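Local coordinates for protein HTH-type transcriptional activator AmpR (Citrobacter freundii, PDB 3KOS) that regulates transcription of the AmpC beta-lactamase gene as a LysR-family factor, here represented by its effector-binding domain, at residues A[84-89]-A[153-158]; A[93-98]-A[171-176]. All coordinates share one frame; numbering follows the deposited sequence.

Interaction 1. Residues A[84-89]-A[153-158]; sequences SPLCSP and AIAPVR
L86 and A153 begin a short antiparallel strand pairing at one margin of the six-stranded mixed sheet, where the end of strand 73-86 meets strand 153-156, outermost within this chain. The main chains carry it: L86 N donates to A153 O at 2.8 Å, and A153 N returns the bond to L86 O at 2.9 Å. Towards S84 the pairing slackens, with S84 N reaching A155 O at 3.3 Å and only a weak bond coming back from A155 N to S84 O. The strand directions differ by 123°, far from strict antiparallelism. P85 has no N-H to offer, yet it occupies the non-hydrogen-bonded pair opposite I154, where none is called for across the strands; its CA instead approaches A153 O at 3.2 Å.

Side chains separate by face. From the S84, L86, A153 and A155 side, L86 spreads its two branches, CD1 lying 4.2 Å from A155 CB and CD2 turned to V157 CG1. That same V157 methyl, set beside its own backbone N (chi1 -55°), presses on S84 CB at 3.6 Å, where the chain enters a 3-10 turn. M142 and L143 of helix 139-147 cover the two alanines. On the other face, P85 and I154 pack against W115 and W118 of helix 114-121, and I154 CG1 runs alongside S84 O at 3.7 Å.

A buffer molecule, MES, probably from the crystallisation liquor, lies about 5 Å from the A155 side chain. A sheet margin packed on both faces by helices is characteristic of the alpha/beta sandwich of this effector-binding domain, consistent with the periplasmic-binding-protein-like fold of LysR family members.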
ATOM      1  N   SER A  84     -10.243  13.119   7.216  1.00 10.51           N
ATOM      2  CA  SER A  84     -11.036  13.048   8.429  1.00  9.64           C
ATOM      3  C   SER A  84     -10.734  11.712   9.109  1.00 11.18           C
ATOM      4  O   SER A  84     -10.236  10.786   8.463  1.00  9.90           O
ATOM      5  CB  SER A  84     -12.520  13.165   8.058  1.00 12.91           C
ATOM      6  OG  SER A  84     -13.327  13.433   9.189  1.00 16.54           O
ATOM      7  N   PRO A  85     -11.004  11.609  10.419  1.00  9.68           N
ATOM      8  CA  PRO A  85     -10.786  10.328  11.091  1.00  9.93           C
ATOM      9  C   PRO A  85     -11.640   9.224  10.480  1.00 11.02           C
ATOM     10  O   PRO A  85     -12.765   9.480  10.058  1.00  9.33           O
ATOM     11  CB  PRO A  85     -11.228  10.610  12.526  1.00 11.23           C
ATOM     12  CG  PRO A  85     -10.895  12.061  12.720  1.00 10.10           C
ATOM     13  CD  PRO A  85     -11.206  12.713  11.383  1.00 11.00           C
ATOM     14  N   LEU A  86     -11.083   8.020  10.427  1.00 10.67           N
ATOM     15  CA  LEU A  86     -11.766   6.863   9.864  1.00 11.15           C
ATOM     16  C   LEU A  86     -11.418   5.666  10.719  1.00 10.28           C
ATOM     17  O   LEU A  86     -10.254   5.465  11.038  1.00  8.59           O
ATOM     18  CB  LEU A  86     -11.276   6.605   8.436  1.00  8.47           C
ATOM     19  CG  LEU A  86     -11.610   7.678   7.402  1.00  8.77           C
ATOM     20  CD1 LEU A  86     -10.782   7.458   6.143  1.00 10.61           C
ATOM     21  CD2 LEU A  86     -13.105   7.671   7.078  1.00 11.19           C
ATOM     22  N   CYS A  87     -12.415   4.859  11.084  1.00 10.59           N
ATOM     23  CA  CYS A  87     -12.148   3.730  11.960  1.00 10.57           C
ATOM     24  C   CYS A  87     -13.167   2.611  11.751  1.00 12.38           C
ATOM     25  O   CYS A  87     -14.155   2.780  11.031  1.00 13.49           O
ATOM     26  CB  CYS A  87     -12.127   4.175  13.428  1.00 15.53           C
ATOM     27  SG  CYS A  87     -13.739   4.784  13.983  1.00 14.97           S
ATOM     28  N   SER A  88     -12.903   1.457  12.357  1.00 12.91           N
ATOM     29  CA  SER A  88     -13.819   0.333  12.231  1.00 15.59           C
ATOM     30  C   SER A  88     -15.119   0.666  12.944  1.00 18.26           C
ATOM     31  O   SER A  88     -15.129   1.481  13.869  1.00 14.91           O
ATOM     32  CB  SER A  88     -13.216  -0.928  12.833  1.00 16.02           C
ATOM     33  OG  SER A  88     -13.022  -0.785  14.231  1.00 19.19           O
ATOM     34  N   PRO A  89     -16.222   0.034  12.517  1.00 16.02           N
ATOM     35  CA  PRO A  89     -17.497   0.232  13.210  1.00 21.01           C
ATOM     36  C   PRO A  89     -17.371  -0.089  14.697  1.00 19.49           C
ATOM     37  O   PRO A  89     -18.013   0.559  15.526  1.00 22.02           O
ATOM     38  CB  PRO A  89     -18.432  -0.761  12.509  1.00 21.43           C
ATOM     39  CG  PRO A  89     -17.845  -0.926  11.138  1.00 21.22           C
ATOM     40  CD  PRO A  89     -16.352  -0.878  11.363  1.00 18.17           C
ATOM     41  N   ALA A 153      -7.538   5.960  12.004  1.00 10.55           N
ATOM     42  CA  ALA A 153      -6.757   6.521  10.909  1.00 10.49           C
ATOM     43  C   ALA A 153      -7.227   7.934  10.582  1.00  9.45           C
ATOM     44  O   ALA A 153      -8.310   8.344  10.978  1.00  9.02           O
ATOM     45  CB  ALA A 153      -6.911   5.650   9.679  1.00  8.97           C
ATOM     46  N   ILE A 154      -6.398   8.679   9.871  1.00 10.77           N
ATOM     47  CA  ILE A 154      -6.853   9.921   9.269  1.00 11.45           C
ATOM     48  C   ILE A 154      -6.332   9.941   7.841  1.00 10.51           C
ATOM     49  O   ILE A 154      -5.129   9.785   7.603  1.00 13.39           O
ATOM     50  CB  ILE A 154      -6.435  11.169  10.099  1.00  9.87           C
ATOM     51  CG1 ILE A 154      -7.055  12.445   9.501  1.00 12.05           C
ATOM     52  CG2 ILE A 154      -4.912  11.264  10.219  1.00 11.39           C
ATOM     53  CD1 ILE A 154      -6.910  13.677  10.401  1.00 12.46           C
ATOM     54  N   ALA A 155      -7.243  10.104   6.887  1.00 11.05           N
ATOM     55  CA  ALA A 155      -6.903   9.922   5.484  1.00 12.41           C
ATOM     56  C   ALA A 155      -7.922  10.597   4.574  1.00 11.02           C
ATOM     57  O   ALA A 155      -8.986  11.016   5.036  1.00 10.97           O
ATOM     58  CB  ALA A 155      -6.801   8.421   5.160  1.00  9.95           C
ATOM     59  N   PRO A 156      -7.599  10.716   3.276  1.00 10.93           N
ATOM     60  CA  PRO A 156      -8.544  11.353   2.349  1.00  9.58           C
ATOM     61  C   PRO A 156      -9.816  10.527   2.181  1.00  9.92           C
ATOM     62  O   PRO A 156      -9.794   9.452   1.582  1.00 10.16           O
ATOM     63  CB  PRO A 156      -7.767  11.402   1.034  1.00 11.71           C
ATOM     64  CG  PRO A 156      -6.331  11.463   1.456  1.00 10.44           C
ATOM     65  CD  PRO A 156      -6.275  10.520   2.658  1.00 12.27           C
ATOM     66  N   VAL A 157     -10.922  11.042   2.692  1.00  9.48           N
ATOM     67  CA  VAL A 157     -12.134  10.241   2.792  1.00 10.63           C
ATOM     68  C   VAL A 157     -12.657   9.795   1.424  1.00 11.79           C
ATOM     69  O   VAL A 157     -13.164   8.680   1.290  1.00 11.90           O
ATOM     70  CB  VAL A 157     -13.252  10.982   3.567  1.00 13.46           C
ATOM     71  CG1 VAL A 157     -12.748  11.421   4.934  1.00 14.69           C
ATOM     72  CG2 VAL A 157     -13.734  12.180   2.800  1.00 20.43           C
ATOM     73  N   ARG A 158     -12.547  10.663   0.426  1.00 10.34           N
ATOM     74  CA  ARG A 158     -13.080  10.356  -0.901  1.00 11.22           C
ATOM     75  C   ARG A 158     -12.308   9.235  -1.612  1.00 12.60           C
ATOM     76  O   ARG A 158     -12.760   8.724  -2.645  1.00 12.44           O
ATOM     77  CB  ARG A 158     -13.133  11.609  -1.787  1.00 12.48           C
TER

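Interaction 2. Residues A[93-98]-A[171-176]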
ATOM      1  N   SER A  93     -18.089   2.644  17.824  1.00 23.42           N
ATOM      2  CA  SER A  93     -19.123   2.472  18.839  1.00 23.15           C
ATOM      3  C   SER A  93     -18.688   3.071  20.175  1.00 24.70           C
ATOM      4  O   SER A  93     -19.510   3.288  21.061  1.00 25.82           O
ATOM      5  CB  SER A  93     -19.476   0.994  19.006  1.00 20.97           C
ATOM      6  OG  SER A  93     -18.445   0.299  19.687  1.00 24.81           O
ATOM      7  N   GLN A  94     -17.391   3.336  20.310  1.00 21.18           N
ATOM      8  CA  GLN A  94     -16.834   3.864  21.549  1.00 20.13           C
ATOM      9  C   GLN A  94     -16.406   5.319  21.386  1.00 19.60           C
ATOM     10  O   GLN A  94     -15.739   5.883  22.249  1.00 20.43           O
ATOM     11  CB  GLN A  94     -15.642   3.020  21.986  1.00 23.68           C
ATOM     12  CG  GLN A  94     -15.994   1.562  22.254  1.00 25.53           C
ATOM     13  CD  GLN A  94     -14.783   0.650  22.191  1.00 30.11           C
ATOM     14  OE1 GLN A  94     -13.948   0.637  23.099  1.00 31.69           O
ATOM     15  NE2 GLN A  94     -14.684  -0.125  21.115  1.00 31.43           N
ATOM     16  N   ILE A  95     -16.786   5.913  20.261  1.00 21.24           N
ATOM     17  CA  ILE A  95     -16.397   7.281  19.944  1.00 20.31           C
ATOM     18  C   ILE A  95     -17.634   8.146  19.747  1.00 23.80           C
ATOM     19  O   ILE A  95     -18.374   7.987  18.774  1.00 24.14           O
ATOM     20  CB  ILE A  95     -15.490   7.324  18.693  1.00 20.60           C
ATOM     21  CG1 ILE A  95     -14.167   6.619  18.998  1.00 18.76           C
ATOM     22  CG2 ILE A  95     -15.258   8.756  18.230  1.00 18.68           C
ATOM     23  CD1 ILE A  95     -13.296   6.360  17.774  1.00 19.81           C
ATOM     24  N   GLN A  96     -17.861   9.052  20.692  1.00 25.22           N
ATOM     25  CA  GLN A  96     -19.000   9.961  20.623  1.00 24.39           C
ATOM     26  C   GLN A  96     -18.536  11.397  20.406  1.00 20.72           C
ATOM     27  O   GLN A  96     -19.221  12.189  19.755  1.00 24.61           O
ATOM     28  CB  GLN A  96     -19.855   9.850  21.893  1.00 26.80           C
ATOM     29  CG  GLN A  96     -20.700   8.579  21.962  1.00 33.39           C
ATOM     30  CD  GLN A  96     -19.933   7.365  22.479  1.00 37.92           C
ATOM     31  OE1 GLN A  96     -19.178   7.454  23.451  1.00 40.22           O
ATOM     32  NE2 GLN A  96     -20.144   6.215  21.839  1.00 37.54           N
ATOM     33  N   THR A  97     -17.362  11.721  20.937  1.00 19.94           N
ATOM     34  CA  THR A  97     -16.770  13.040  20.764  1.00 19.65           C
ATOM     35  C   THR A  97     -15.317  12.900  20.309  1.00 19.75           C
ATOM     36  O   THR A  97     -14.717  11.846  20.463  1.00 20.83           O
ATOM     37  CB  THR A  97     -16.804  13.854  22.079  1.00 24.40           C
ATOM     38  OG1 THR A  97     -15.892  13.280  23.021  1.00 26.35           O
ATOM     39  CG2 THR A  97     -18.199  13.848  22.677  1.00 28.26           C
ATOM     40  N   PRO A  98     -14.748  13.965  19.730  1.00 20.32           N
ATOM     41  CA  PRO A  98     -13.367  13.882  19.247  1.00 18.65           C
ATOM     42  C   PRO A  98     -12.366  13.386  20.293  1.00 21.38           C
ATOM     43  O   PRO A  98     -11.448  12.644  19.942  1.00 18.24           O
ATOM     44  CB  PRO A  98     -13.062  15.321  18.838  1.00 19.20           C
ATOM     45  CG  PRO A  98     -14.393  15.837  18.378  1.00 19.46           C
ATOM     46  CD  PRO A  98     -15.404  15.214  19.307  1.00 20.99           C
ATOM     47  N   GLN A 171     -16.809   7.043   9.195  1.00 13.52           N
ATOM     48  CA  GLN A 171     -16.289   8.392   9.398  1.00 13.98           C
ATOM     49  C   GLN A 171     -17.082   9.010  10.541  1.00 13.05           C
ATOM     50  O   GLN A 171     -18.178   9.520  10.326  1.00 16.30           O
ATOM     51  CB  GLN A 171     -16.457   9.232   8.125  1.00 12.06           C
ATOM     52  CG  GLN A 171     -15.837  10.638   8.193  1.00 12.49           C
ATOM     53  CD  GLN A 171     -16.217  11.530   7.012  1.00 18.51           C
ATOM     54  OE1 GLN A 171     -16.610  11.049   5.945  1.00 17.35           O
ATOM     55  NE2 GLN A 171     -16.116  12.837   7.207  1.00 16.41           N
ATOM     56  N   PRO A 172     -16.542   8.955  11.764  1.00 13.04           N
ATOM     57  CA  PRO A 172     -17.374   9.379  12.899  1.00 17.14           C
ATOM     58  C   PRO A 172     -17.682  10.875  12.927  1.00 17.80           C
ATOM     59  O   PRO A 172     -18.693  11.264  13.518  1.00 19.62           O
ATOM     60  CB  PRO A 172     -16.539   8.982  14.117  1.00 16.06           C
ATOM     61  CG  PRO A 172     -15.122   8.871  13.596  1.00 16.66           C
ATOM     62  CD  PRO A 172     -15.267   8.360  12.198  1.00 14.12           C
ATOM     63  N   PHE A 173     -16.839  11.700  12.315  1.00 13.53           N
ATOM     64  CA  PHE A 173     -17.025  13.149  12.381  1.00 15.17           C
ATOM     65  C   PHE A 173     -17.034  13.824  11.017  1.00 15.79           C
ATOM     66  O   PHE A 173     -16.357  13.388  10.097  1.00 16.54           O
ATOM     67  CB  PHE A 173     -15.962  13.778  13.278  1.00 14.30           C
ATOM     68  CG  PHE A 173     -15.966  13.224  14.663  1.00 17.19           C
ATOM     69  CD1 PHE A 173     -17.014  13.518  15.528  1.00 17.98           C
ATOM     70  CD2 PHE A 173     -14.954  12.380  15.093  1.00 15.61           C
ATOM     71  CE1 PHE A 173     -17.042  12.990  16.804  1.00 19.74           C
ATOM     72  CE2 PHE A 173     -14.977  11.857  16.361  1.00 18.01           C
ATOM     73  CZ  PHE A 173     -16.025  12.159  17.220  1.00 18.31           C
ATOM     74  N   LEU A 174     -17.805  14.900  10.906  1.00 16.39           N
ATOM     75  CA  LEU A 174     -17.976  15.600   9.643  1.00 17.77           C
ATOM     76  C   LEU A 174     -16.763  16.443   9.267  1.00 17.60           C
ATOM     77  O   LEU A 174     -16.497  16.656   8.086  1.00 17.70           O
ATOM     78  CB  LEU A 174     -19.211  16.496   9.706  1.00 20.84           C
ATOM     79  CG  LEU A 174     -20.542  15.754   9.769  1.00 31.53           C
ATOM     80  CD1 LEU A 174     -21.708  16.741   9.829  1.00 32.00           C
ATOM     81  CD2 LEU A 174     -20.675  14.827   8.569  1.00 30.13           C
ATOM     82  N   THR A 175     -16.047  16.938  10.272  1.00 14.66           N
ATOM     83  CA  THR A 175     -14.968  17.893  10.036  1.00 17.46           C
ATOM     84  C   THR A 175     -13.804  17.289   9.267  1.00 16.85           C
ATOM     85  O   THR A 175     -13.307  16.220   9.610  1.00 12.68           O
ATOM     86  CB  THR A 175     -14.437  18.509  11.350  1.00 19.40           C
ATOM     87  OG1 THR A 175     -15.493  19.215  12.008  1.00 18.65           O
ATOM     88  CG2 THR A 175     -13.295  19.478  11.060  1.00 17.90           C
ATOM     89  N   GLN A 176     -13.379  17.992   8.220  1.00 17.11           N
ATOM     90  CA  GLN A 176     -12.276  17.542   7.385  1.00 16.69           C
ATOM     91  C   GLN A 176     -11.207  18.625   7.284  1.00 20.99           C
ATOM     92  O   GLN A 176     -11.518  19.812   7.371  1.00 22.05           O
ATOM     93  CB  GLN A 176     -12.779  17.248   5.981  1.00 18.23           C
ATOM     94  CG  GLN A 176     -13.920  16.272   5.901  1.00 15.75           C
ATOM     95  CD  GLN A 176     -14.422  16.137   4.491  1.00 22.06           C
ATOM     96  OE1 GLN A 176     -14.335  15.066   3.888  1.00 24.19           O
ATOM     97  NE2 GLN A 176     -14.933  17.233   3.939  1.00 21.58           N
TER
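F173 pushes its ring into the loop 93-98 and is clasped there chiefly by I95 and P98. From CB the ring leaves with CG beside the backbone N (chi1 -58°), a setting that carries it away from its own chain and across to the other loop. CD2, on the way out, runs over CB of the preceding P172, which sits on one face of the ring, 3.8 Å above its plane and towards the rim. Further along, the two epsilon carbons diverge: CE2 meets I95 CG2 at 3.6 Å, while CE1 touches P98 CD at 3.7 Å and has Q96 O near the ring plane at its edge.

Over the face opposite P172 stands P98, whose CG makes a CH-pi contact 4.3 Å from the ring centroid and 16° off the normal. The ring thus lies between two prolines and joins two irregular loops at the surface of the LysR effector-binding domain, one leading to strand 106-109 and the other to strand 181-187. At the tip, F173 CZ lies 3.3 Å from T97 C, at the peptide link to P98. I95 CG2 also reaches P172 CB at 4.3 Å, so one methyl touches both P172 and F173.

Each loop has further polar partners. D100 OD2 accepts the backbone N-H groups of Q96 and T97, and W118 of helix 114-121 packs on P98 while its NE1 donates to T175 O. Q171 NE2 folds back onto the backbone carbonyl O of F173 at 3.0 Å, a bond within the second loop.

Interaction 1 is a buried contact and interaction 2 a surface one, yet their centres are only about 10 Å apart and their segments alternate along the chain. The first joins regular strands through main-chain hydrogen bonds, with aliphatic packing added; the second joins two loops with no hydrogen bond between them, relying on one aromatic ring. S84 couples them: its hydroxyl is hydrogen-bonded to T175 O and more weakly to F173 O. Both contacts also lean on helix 114-121, whose W118 touches P85 and I154 in the one and P98 in the other. Sheet edge and outer loops therefore share one helical neighbour.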